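Local coordinates for protein diphosphomevalonate decarboxylase, putative (Trypanosoma brucei, PDB 2HKE) that probably catalyses the ATP-dependent decarboxylation of (R)-5-diphosphomevalonate to isopentenyl diphosphate, a key precursor of isoprenoids and sterols, at residues Thr60-Leu63 with Thr68-Asp71; Thr75-Ser80 with Ser117-Met122; Leu82-Ser87 with Ser137-Leu142; Val98-Glu103 with Ala124-Ala129. The protein carries 1 engineered substitution. All coordinates share one frame; numbering follows the deposited sequence.

Contact 1 (Thr60-Leu63 with Thr68-Asp71); sequences TDTL and TEVD
Thr62 meets Glu69 across the hairpin with its methyl: CG2 lies 3.9 Å from Glu69 OE2, the two side chains slanting past one another at the solvent side. The torsion chi1 of 69° sets CG2 beside the backbone N and leaves OG1 to a different partner, a hydrogen bond with Asn99 ND2. At Leu63 the segment makes its direct link with 68-71. Val70 N donates to Leu63 O at 2.9 Å in a nearly straight bond (172° at the hydrogen), and the same oxygen receives a CA-H...O contact from Glu69. Leu63 N, by contrast, donates to a water at 2.9 Å. That water lies 2.7 Å from Glu69 OE2 and 2.6 Å from Val70 O and can donate toward them, linking the strands beside the direct backbone bond. On the face of Leu63 and Val70 the side chains run side by side, CD2 of Leu63 being 3.6 Å from CG1 of Val70. The arrangement is a beta hairpin of strands 62-65 and 68-70 near the protein surface. Its inner strand runs parallel to strand 97-104 and bonds to it through the backbone of Thr62, while Leu63 reaches down to Ile100 and to Val78 of helix 76-86, and Asp61 forms a salt bridge with Arg86 at the far end of that helix.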
loop_
_atom_site.group_PDB
_atom_site.type_symbol
_atom_site.label_atom_id
_atom_site.label_comp_id
_atom_site.label_asym_id
_atom_site.label_seq_id
_atom_site.Cartn_x
_atom_site.Cartn_y
_atom_site.Cartn_z
ATOM N N THR A 60 -15.029 22.410 18.290
ATOM C CA THR A 60 -13.776 21.729 17.948
ATOM C C THR A 60 -13.951 20.881 16.691
ATOM O O THR A 60 -15.062 20.666 16.215
ATOM C CB THR A 60 -13.208 20.861 19.135
ATOM O OG1 THR A 60 -14.085 19.766 19.422
ATOM C CG2 THR A 60 -13.024 21.699 20.403
ATOM N N ASP A 61 -12.834 20.440 16.128
ATOM C CA ASP A 61 -12.889 19.487 15.027
ATOM C C ASP A 61 -13.310 18.143 15.586
ATOM O O ASP A 61 -13.044 17.854 16.768
ATOM C CB ASP A 61 -11.531 19.358 14.380
ATOM C CG ASP A 61 -11.049 20.661 13.795
ATOM O OD1 ASP A 61 -11.853 21.378 13.138
ATOM O OD2 ASP A 61 -9.873 20.957 14.022
ATOM N N THR A 62 -13.966 17.339 14.754
ATOM C CA THR A 62 -14.309 15.982 15.134
ATOM C C THR A 62 -13.846 14.969 14.109
ATOM O O THR A 62 -13.726 15.243 12.899
ATOM C CB THR A 62 -15.822 15.791 15.329
ATOM O OG1 THR A 62 -16.474 15.884 14.060
ATOM C CG2 THR A 62 -16.410 16.847 16.292
ATOM N N LEU A 63 -13.612 13.766 14.599
ATOM C CA LEU A 63 -13.165 12.688 13.755
ATOM C C LEU A 63 -13.935 11.448 14.157
ATOM O O LEU A 63 -13.955 11.121 15.325
ATOM C CB LEU A 63 -11.686 12.467 13.989
ATOM C CG LEU A 63 -11.056 11.270 13.303
ATOM C CD1 LEU A 63 -11.189 11.395 11.797
ATOM C CD2 LEU A 63 -9.557 11.186 13.751
ATOM N N THR A 68 -17.024 5.184 15.139
ATOM C CA THR A 68 -16.683 5.593 16.506
ATOM C C THR A 68 -15.991 6.946 16.574
ATOM O O THR A 68 -14.970 7.141 15.924
ATOM C CB THR A 68 -15.773 4.553 17.153
ATOM O OG1 THR A 68 -16.409 3.267 17.039
ATOM C CG2 THR A 68 -15.530 4.891 18.639
ATOM N N GLU A 69 -16.551 7.867 17.351
ATOM C CA GLU A 69 -15.929 9.167 17.498
ATOM C C GLU A 69 -14.659 9.052 18.338
ATOM O O GLU A 69 -14.627 8.436 19.409
ATOM C CB GLU A 69 -16.901 10.240 18.030
ATOM C CG GLU A 69 -16.236 11.629 18.036
ATOM C CD GLU A 69 -17.081 12.732 18.609
ATOM O OE1 GLU A 69 -18.290 12.477 18.876
ATOM O OE2 GLU A 69 -16.524 13.851 18.793
ATOM N N VAL A 70 -13.607 9.680 17.826
ATOM C CA VAL A 70 -12.273 9.592 18.366
ATOM C C VAL A 70 -11.829 11.004 18.820
ATOM O O VAL A 70 -12.322 11.975 18.272
ATOM C CB VAL A 70 -11.423 8.981 17.221
ATOM C CG1 VAL A 70 -10.088 9.665 17.018
ATOM C CG2 VAL A 70 -11.370 7.467 17.388
ATOM N N ASP A 71 -10.940 11.111 19.812
ATOM C CA ASP A 71 -10.479 12.430 20.284
ATOM C C ASP A 71 -9.370 12.936 19.339
ATOM O O ASP A 71 -8.303 12.327 19.282
ATOM C CB ASP A 71 -9.924 12.362 21.722
ATOM C CG ASP A 71 -9.642 13.770 22.340
ATOM O OD1 ASP A 71 -9.723 14.798 21.651
ATOM O OD2 ASP A 71 -9.377 13.837 23.562
HETATM O O HOH W 1 -14.125 13.738 17.490
#

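Contact 2 (Thr75-Ser80 with Ser117-Met122); sequences TPRVQS and SGYCAM. With SO4 (sulfate ion), chain C.
Val78 supplies the apolar part of this contact through a single methyl. Its CG2, placed beside the backbone N by a chi1 of 171°, approaches the edge of the Tyr119 ring at CE1 (3.8 Å) and also touches Met122 SD at 4.1 Å, crossing both side chains at about a right angle. Next to it, Arg77 CB lies 3.7 Å from Tyr119 OH, a van der Waals approach oblique to the ring. The axes of segments 76-80 and 117-122 are 12.0 Å apart and inclined by 27°, so long side chains bridge the gap. Helix 114-130 follows the glycine- and serine-rich phosphate-binding loop of the GHMP kinase superfamily, and helix 76-86 belongs to the same N-terminal domain. Among charged groups, Arg77 bends at chi2 (-67°) and leads away from Tyr119 to a sulfate, probably from the crystallisation liquor, which its guanidinium grips edge-on with two bonds: NH1 to O3 at 2.8 Å and NH2 to O1 at 3.1 Å. Gly143 O takes another bond from NH1. Tyr19, Lys22 and Ser144 also hold this sulfate, which may mark a phosphate-binding position.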
loop_
_atom_site.group_PDB
_atom_site.type_symbol
_atom_site.label_atom_id
_atom_site.label_comp_id
_atom_site.label_asym_id
_atom_site.label_seq_id
_atom_site.Cartn_x
_atom_site.Cartn_y
_atom_site.Cartn_z
ATOM N N THR A 75 -4.933 12.225 18.560
ATOM C CA THR A 75 -4.636 11.621 17.248
ATOM C C THR A 75 -3.621 12.556 16.521
ATOM O O THR A 75 -4.015 13.317 15.658
ATOM C CB THR A 75 -5.947 11.426 16.427
ATOM O OG1 THR A 75 -6.940 10.775 17.245
ATOM C CG2 THR A 75 -5.725 10.559 15.235
ATOM N N PRO A 76 -2.338 12.560 16.955
ATOM C CA PRO A 76 -1.382 13.553 16.449
ATOM C C PRO A 76 -1.180 13.593 14.932
ATOM O O PRO A 76 -0.926 14.667 14.385
ATOM C CB PRO A 76 -0.071 13.223 17.206
ATOM C CG PRO A 76 -0.238 11.858 17.694
ATOM C CD PRO A 76 -1.733 11.746 18.022
ATOM N N ARG A 77 -1.290 12.458 14.248
ATOM C CA ARG A 77 -1.104 12.464 12.786
ATOM C C ARG A 77 -2.187 13.305 12.119
ATOM O O ARG A 77 -1.887 14.111 11.201
ATOM C CB ARG A 77 -1.079 11.043 12.259
ATOM C CG ARG A 77 0.176 10.251 12.683
ATOM C CD ARG A 77 1.455 10.778 12.058
ATOM N NE ARG A 77 2.670 9.975 12.373
ATOM C CZ ARG A 77 3.055 8.882 11.724
ATOM N NH1 ARG A 77 2.344 8.397 10.730
ATOM N NH2 ARG A 77 4.171 8.252 12.111
ATOM N N VAL A 78 -3.408 13.190 12.604
ATOM C CA VAL A 78 -4.529 14.011 12.065
ATOM C C VAL A 78 -4.389 15.502 12.487
ATOM O O VAL A 78 -4.560 16.432 11.664
ATOM C CB VAL A 78 -5.918 13.369 12.419
ATOM C CG1 VAL A 78 -7.072 14.311 12.061
ATOM C CG2 VAL A 78 -6.073 11.978 11.804
ATOM N N GLN A 79 -3.964 15.770 13.717
ATOM C CA GLN A 79 -3.707 17.152 14.165
ATOM C C GLN A 79 -2.639 17.777 13.297
ATOM O O GLN A 79 -2.735 18.959 12.944
ATOM C CB GLN A 79 -3.248 17.236 15.634
ATOM C CG GLN A 79 -4.227 16.846 16.727
ATOM C CD GLN A 79 -3.545 16.656 18.124
ATOM O OE1 GLN A 79 -3.059 15.561 18.412
ATOM N NE2 GLN A 79 -3.501 17.742 18.982
ATOM N N SER A 80 -1.604 16.997 12.952
ATOM C CA SER A 80 -0.526 17.439 12.069
ATOM C C SER A 80 -1.046 17.852 10.690
ATOM O O SER A 80 -0.662 18.895 10.133
ATOM C CB SER A 80 0.554 16.346 11.958
ATOM O OG SER A 80 1.679 16.802 11.219
ATOM N N SER A 117 -4.613 4.192 2.603
ATOM C CA SER A 117 -5.759 4.635 1.828
ATOM C C SER A 117 -6.594 5.649 2.618
ATOM O O SER A 117 -7.089 6.663 2.052
ATOM C CB SER A 117 -6.551 3.411 1.395
ATOM O OG SER A 117 -6.977 2.653 2.520
ATOM N N GLY A 118 -6.709 5.416 3.917
ATOM C CA GLY A 118 -7.495 6.271 4.805
ATOM C C GLY A 118 -6.956 7.682 4.923
ATOM O O GLY A 118 -7.692 8.656 4.796
ATOM N N TYR A 119 -5.657 7.818 5.142
ATOM C CA TYR A 119 -5.055 9.129 5.229
ATOM C C TYR A 119 -5.047 9.832 3.882
ATOM O O TYR A 119 -5.180 11.066 3.818
ATOM C CB TYR A 119 -3.632 9.013 5.771
ATOM C CG TYR A 119 -3.643 8.817 7.267
ATOM C CD1 TYR A 119 -4.136 9.802 8.090
ATOM C CD2 TYR A 119 -3.117 7.665 7.856
ATOM C CE1 TYR A 119 -4.110 9.677 9.470
ATOM C CE2 TYR A 119 -3.115 7.514 9.265
ATOM C CZ TYR A 119 -3.620 8.540 10.036
ATOM O OH TYR A 119 -3.655 8.493 11.409
ATOM N N CYS A 120 -4.868 9.071 2.816
ATOM C CA CYS A 120 -4.937 9.681 1.474
ATOM C C CYS A 120 -6.352 10.216 1.207
ATOM O O CYS A 120 -6.519 11.347 0.765
ATOM C CB CYS A 120 -4.539 8.701 0.436
ATOM S SG CYS A 120 -4.358 9.429 -1.193
ATOM N N ALA A 121 -7.372 9.410 1.469
ATOM C CA ALA A 121 -8.750 9.873 1.241
ATOM C C ALA A 121 -9.052 11.103 2.106
ATOM O O ALA A 121 -9.697 12.060 1.644
ATOM C CB ALA A 121 -9.724 8.730 1.513
ATOM N N MET A 122 -8.604 11.095 3.358
ATOM C CA MET A 122 -8.832 12.237 4.246
ATOM C C MET A 122 -8.098 13.494 3.776
ATOM O O MET A 122 -8.634 14.607 3.816
ATOM C CB MET A 122 -8.401 11.872 5.660
ATOM C CG MET A 122 -8.753 12.892 6.669
ATOM S SD MET A 122 -8.124 12.493 8.294
ATOM C CE MET A 122 -8.698 10.809 8.524
HETATM S S SO4 C . 4.405 5.863 8.986
HETATM O O1 SO4 C . 5.146 5.992 10.225
HETATM O O2 SO4 C . 4.531 4.518 8.477
HETATM O O3 SO4 C . 2.991 6.138 9.215
HETATM O O4 SO4 C . 4.954 6.783 7.986
#

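Contact 3 (Leu82-Ser87 with Ser137-Leu142); sequences LLHLRS and SMLARL
His84 and Leu142 make the closest approach between segments 82-87 and 137-142, with His84 CB 3.6 Å from Leu142 CD1 and the two side chains nearly at right angles. Leu139 fills the space next to them with a forked end. One branch, CD1, comes to the edge of the imidazole, 4.1 Å from His84 CD2, while the other, CD2, packs 4.0 Å from CD1 of Leu85. The fork can serve both partners because Leu139 carries CG opposite its backbone N (chi1 -170°) and its end swings back toward helix 76-86. His84 likewise extends with chi1 at -172°, which carries its ring past Leu139 in the reverse direction. This buried half is wholly apolar apart from the imidazole, and no hydrogen bond joins the segments. The other half is looser. The His84 ring lies at the partly exposed margin, Met138 brings its end nearer without closing on 82-87, and Ser87 is exposed to solvent. The axes of the two segments are 10.0 Å apart and roughly antiparallel, with 152° between their directions, so this is an antiparallel helix pair in the N-terminal domain. The buried Arg141, on helix 136-143, donates to the backbone oxygens of Leu29 and Cys169. Beneath the pair passes helix 114-130: Leu85 leans on its Leu126 and Phe130, and Leu139 on its Ser123 and Ile127, so the three helices share one apolar seam, while Met138 touches Val170 of strand 170-175.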
loop_
_atom_site.group_PDB
_atom_site.type_symbol
_atom_site.label_atom_id
_atom_site.label_comp_id
_atom_site.label_asym_id
_atom_site.label_seq_id
_atom_site.Cartn_x
_atom_site.Cartn_y
_atom_site.Cartn_z
ATOM N N LEU A 82 -4.109 18.739 9.936
ATOM C CA LEU A 82 -4.979 19.893 10.122
ATOM C C LEU A 82 -4.220 21.188 10.335
ATOM O O LEU A 82 -4.605 22.223 9.826
ATOM C CB LEU A 82 -5.933 19.652 11.256
ATOM C CG LEU A 82 -7.019 18.623 11.036
ATOM C CD1 LEU A 82 -7.685 18.323 12.385
ATOM C CD2 LEU A 82 -8.055 19.127 10.035
ATOM N N LEU A 83 -3.112 21.139 11.060
ATOM C CA LEU A 83 -2.262 22.339 11.194
ATOM C C LEU A 83 -1.714 22.806 9.871
ATOM O O LEU A 83 -1.729 24.029 9.564
ATOM C CB LEU A 83 -1.077 22.067 12.146
ATOM C CG LEU A 83 -1.370 21.900 13.626
ATOM C CD1 LEU A 83 -0.083 21.446 14.315
ATOM C CD2 LEU A 83 -1.901 23.205 14.246
ATOM N N HIS A 84 -1.167 21.875 9.091
ATOM C CA HIS A 84 -0.606 22.213 7.797
ATOM C C HIS A 84 -1.719 22.709 6.854
ATOM O O HIS A 84 -1.531 23.664 6.096
ATOM C CB HIS A 84 0.123 21.041 7.179
ATOM C CG HIS A 84 0.866 21.415 5.946
ATOM N ND1 HIS A 84 1.848 22.386 5.959
ATOM C CD2 HIS A 84 0.733 21.026 4.666
ATOM C CE1 HIS A 84 2.298 22.560 4.730
ATOM N NE2 HIS A 84 1.652 21.740 3.928
ATOM N N LEU A 85 -2.871 22.085 6.962
ATOM C CA LEU A 85 -3.978 22.393 6.085
ATOM C C LEU A 85 -4.406 23.843 6.323
ATOM O O LEU A 85 -4.571 24.613 5.391
ATOM C CB LEU A 85 -5.113 21.428 6.368
ATOM C CG LEU A 85 -6.427 21.603 5.638
ATOM C CD1 LEU A 85 -6.322 21.101 4.154
ATOM C CD2 LEU A 85 -7.530 20.894 6.456
ATOM N N ARG A 86 -4.564 24.208 7.584
ATOM C CA ARG A 86 -5.018 25.523 7.947
ATOM C C ARG A 86 -4.012 26.638 7.782
ATOM O O ARG A 86 -4.381 27.800 7.856
ATOM C CB ARG A 86 -5.531 25.519 9.377
ATOM C CG ARG A 86 -6.812 24.804 9.532
ATOM C CD ARG A 86 -7.362 25.056 10.903
ATOM N NE ARG A 86 -8.689 24.485 10.984
ATOM C CZ ARG A 86 -9.021 23.429 11.718
ATOM N NH1 ARG A 86 -8.138 22.801 12.482
ATOM N NH2 ARG A 86 -10.257 23.025 11.683
ATOM N N SER A 87 -2.742 26.308 7.608
ATOM C CA SER A 87 -1.735 27.301 7.272
ATOM C C SER A 87 -1.577 27.508 5.784
ATOM O O SER A 87 -0.709 28.291 5.364
ATOM C CB SER A 87 -0.379 26.929 7.864
ATOM O OG SER A 87 0.222 25.832 7.227
ATOM N N SER A 137 -0.724 14.601 -1.952
ATOM C CA SER A 137 0.376 13.719 -1.557
ATOM C C SER A 137 1.113 14.224 -0.296
ATOM O O SER A 137 1.324 13.458 0.664
ATOM C CB SER A 137 1.311 13.479 -2.733
ATOM O OG SER A 137 2.397 12.677 -2.367
ATOM N N MET A 138 1.497 15.514 -0.264
ATOM C CA MET A 138 2.224 16.039 0.884
ATOM C C MET A 138 1.430 16.114 2.160
ATOM O O MET A 138 1.989 15.903 3.236
ATOM C CB MET A 138 2.846 17.401 0.561
ATOM C CG MET A 138 3.970 17.248 -0.474
ATOM S SD MET A 138 4.741 18.870 -0.843
ATOM C CE MET A 138 4.471 19.650 0.746
ATOM N N LEU A 139 0.137 16.379 2.067
ATOM C CA LEU A 139 -0.680 16.341 3.291
ATOM C C LEU A 139 -0.892 14.912 3.783
ATOM O O LEU A 139 -0.863 14.649 4.979
ATOM C CB LEU A 139 -2.020 17.012 3.016
ATOM C CG LEU A 139 -2.831 17.236 4.260
ATOM C CD1 LEU A 139 -2.146 18.179 5.206
ATOM C CD2 LEU A 139 -4.256 17.716 3.875
ATOM N N ALA A 140 -1.127 13.990 2.857
ATOM C CA ALA A 140 -1.312 12.577 3.175
ATOM C C ALA A 140 -0.062 12.030 3.893
ATOM O O ALA A 140 -0.196 11.285 4.839
ATOM C CB ALA A 140 -1.582 11.793 1.905
ATOM N N ARG A 141 1.122 12.482 3.459
ATOM C CA ARG A 141 2.432 12.065 4.006
ATOM C C ARG A 141 2.524 12.334 5.483
ATOM O O ARG A 141 3.062 11.522 6.247
ATOM C CB ARG A 141 3.541 12.841 3.284
ATOM C CG ARG A 141 4.905 12.252 3.478
ATOM C CD ARG A 141 6.007 13.221 3.141
ATOM N NE ARG A 141 6.105 14.269 4.143
ATOM C CZ ARG A 141 6.062 15.571 3.931
ATOM N NH1 ARG A 141 6.011 16.081 2.703
ATOM N NH2 ARG A 141 6.217 16.387 4.943
ATOM N N LEU A 142 1.953 13.468 5.905
ATOM C CA LEU A 142 1.894 13.817 7.332
ATOM C C LEU A 142 1.120 12.811 8.196
ATOM O O LEU A 142 1.330 12.734 9.402
ATOM C CB LEU A 142 1.278 15.210 7.518
ATOM C CG LEU A 142 2.200 16.331 7.031
ATOM C CD1 LEU A 142 1.437 17.679 7.122
ATOM C CD2 LEU A 142 3.569 16.437 7.762
#

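Contact 4 (Val98-Glu103 with Ala124-Ala129); sequences VNIVSE and AALIRA
Leu126 reaches strand 97-104 through one methyl, CD2, which is shared by two residues of the strand. Val98 CG2 is the nearer at 4.0 Å, and the two side chains cross at about a right angle; Ile100 CD1 follows at 4.3 Å. The leucine gets there with CG beside its backbone N (chi1 -75°) and an extended chi2, which bring its end toward the sheet. On the strand, Val98 and Ile100, two residues apart, present their ends to the same methyl, and no polar bond joins the segments. The strand is fixed from both sides. Val98 N is hydrogen-bonded to Asp61 OD1, Ile100 pairs through its backbone with Thr62 and Arg64, and the neighbouring strand 48-55 bonds at Asn99 and Val101. Asn99 OD1 is further held by Arg55 NH1. Helix 76-86 covers one flank, Leu85 packing on Leu126 of the helix and Leu82 on Val98 of the strand. The contact is thus helix-on-sheet packing in the N-terminal domain, of the ribosomal protein S5-like clan: helix 114-130 lies over the sheet, with Ala125 and Ala129 against Val52 of strand 48-55 and Val6 and Val8 of strand 5-15.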
loop_
_atom_site.group_PDB
_atom_site.type_symbol
_atom_site.label_atom_id
_atom_site.label_comp_id
_atom_site.label_asym_id
_atom_site.label_seq_id
_atom_site.Cartn_x
_atom_site.Cartn_y
_atom_site.Cartn_z
ATOM N N VAL A 98 -13.985 21.354 11.389
ATOM C CA VAL A 98 -14.389 20.357 10.444
ATOM C C VAL A 98 -14.860 19.093 11.163
ATOM O O VAL A 98 -14.310 18.718 12.198
ATOM C CB VAL A 98 -13.219 20.078 9.473
ATOM C CG1 VAL A 98 -11.959 19.584 10.234
ATOM C CG2 VAL A 98 -13.630 19.137 8.377
ATOM N N ASN A 99 -15.912 18.481 10.637
ATOM C CA ASN A 99 -16.309 17.111 11.011
ATOM C C ASN A 99 -15.758 16.177 9.951
ATOM O O ASN A 99 -16.085 16.329 8.790
ATOM C CB ASN A 99 -17.828 16.852 11.015
ATOM C CG ASN A 99 -18.597 17.733 11.982
ATOM O OD1 ASN A 99 -19.564 18.390 11.570
ATOM N ND2 ASN A 99 -18.235 17.712 13.256
ATOM N N ILE A 100 -14.939 15.225 10.360
ATOM C CA ILE A 100 -14.371 14.207 9.479
ATOM C C ILE A 100 -14.946 12.860 9.866
ATOM O O ILE A 100 -14.931 12.501 11.056
ATOM C CB ILE A 100 -12.842 14.102 9.697
ATOM C CG1 ILE A 100 -12.157 15.465 9.541
ATOM C CG2 ILE A 100 -12.219 13.077 8.756
ATOM C CD1 ILE A 100 -10.748 15.455 10.043
ATOM N N VAL A 101 -15.407 12.121 8.866
ATOM C CA VAL A 101 -16.006 10.807 9.073
ATOM C C VAL A 101 -15.345 9.879 8.084
ATOM O O VAL A 101 -15.383 10.130 6.877
ATOM C CB VAL A 101 -17.540 10.862 8.835
ATOM C CG1 VAL A 101 -18.152 9.465 8.908
ATOM C CG2 VAL A 101 -18.206 11.843 9.809
ATOM N N SER A 102 -14.678 8.846 8.599
ATOM C CA SER A 102 -13.869 7.995 7.768
ATOM C C SER A 102 -14.264 6.541 7.973
ATOM O O SER A 102 -14.533 6.129 9.104
ATOM C CB SER A 102 -12.409 8.179 8.127
ATOM O OG SER A 102 -12.047 9.499 7.830
ATOM N N GLU A 103 -14.301 5.774 6.895
ATOM C CA GLU A 103 -14.433 4.320 7.040
ATOM C C GLU A 103 -13.697 3.573 5.931
ATOM O O GLU A 103 -13.185 4.177 4.979
ATOM C CB GLU A 103 -15.910 3.941 7.003
ATOM C CG GLU A 103 -16.481 4.014 5.627
ATOM C CD GLU A 103 -17.988 3.831 5.576
ATOM O OE1 GLU A 103 -18.685 4.119 6.593
ATOM O OE2 GLU A 103 -18.466 3.443 4.492
ATOM N N ALA A 124 -7.230 14.285 0.679
ATOM C CA ALA A 124 -7.886 14.821 -0.519
ATOM C C ALA A 124 -9.216 15.515 -0.190
ATOM O O ALA A 124 -9.489 16.571 -0.722
ATOM C CB ALA A 124 -8.120 13.728 -1.575
ATOM N N ALA A 125 -10.004 14.933 0.722
ATOM C CA ALA A 125 -11.289 15.519 1.135
ATOM C C ALA A 125 -11.062 16.844 1.851
ATOM O O ALA A 125 -11.770 17.810 1.597
ATOM C CB ALA A 125 -12.084 14.524 2.039
ATOM N N LEU A 126 -10.071 16.903 2.737
ATOM C CA LEU A 126 -9.791 18.095 3.493
ATOM C C LEU A 126 -9.302 19.227 2.599
ATOM O O LEU A 126 -9.680 20.379 2.787
ATOM C CB LEU A 126 -8.758 17.832 4.582
ATOM C CG LEU A 126 -9.266 17.079 5.798
ATOM C CD1 LEU A 126 -8.102 16.565 6.652
ATOM C CD2 LEU A 126 -10.231 17.976 6.584
ATOM N N ILE A 127 -8.435 18.901 1.658
ATOM C CA ILE A 127 -7.822 19.903 0.788
ATOM C C ILE A 127 -8.950 20.516 -0.077
ATOM O O ILE A 127 -8.967 21.709 -0.264
ATOM C CB ILE A 127 -6.710 19.299 -0.089
ATOM C CG1 ILE A 127 -5.424 19.112 0.729
ATOM C CG2 ILE A 127 -6.398 20.182 -1.304
ATOM C CD1 ILE A 127 -4.477 18.102 0.106
ATOM N N ARG A 128 -9.865 19.706 -0.561
ATOM C CA ARG A 128 -10.969 20.231 -1.367
ATOM C C ARG A 128 -11.854 21.129 -0.519
ATOM O O ARG A 128 -12.116 22.280 -0.888
ATOM C CB ARG A 128 -11.777 19.145 -2.034
ATOM C CG ARG A 128 -12.802 19.747 -3.004
ATOM C CD ARG A 128 -13.386 18.816 -3.935
ATOM N NE ARG A 128 -12.521 18.573 -5.068
ATOM C CZ ARG A 128 -12.890 17.870 -6.120
ATOM N NH1 ARG A 128 -14.105 17.328 -6.188
ATOM N NH2 ARG A 128 -12.026 17.686 -7.087
ATOM N N ALA A 129 -12.246 20.644 0.653
ATOM C CA ALA A 129 -13.152 21.388 1.542
ATOM C C ALA A 129 -12.611 22.730 1.979
ATOM O O ALA A 129 -13.363 23.711 2.037
ATOM C CB ALA A 129 -13.486 20.542 2.806
#

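In the fold
From the N terminus, contact 1 closes first, a tight hairpin that is complete before any other contact opens. Helix 76-86 then opens contact 2 at its start and contact 3 at its end, and strand 97-104 opens contact 4. Helix 114-130 closes contact 2 and, about two turns later, contact 4; helix 136-143 finally closes contact 3. Contact 2 therefore crosses both contact 3 and contact 4, whereas contact 4 is nested inside the loop of contact 3. Contact 1 lies within the sheet of the N-terminal domain, contacts 2 and 3 join helices of its helical layer through the shared helix 76-86, and contact 4 joins that layer to the sheet.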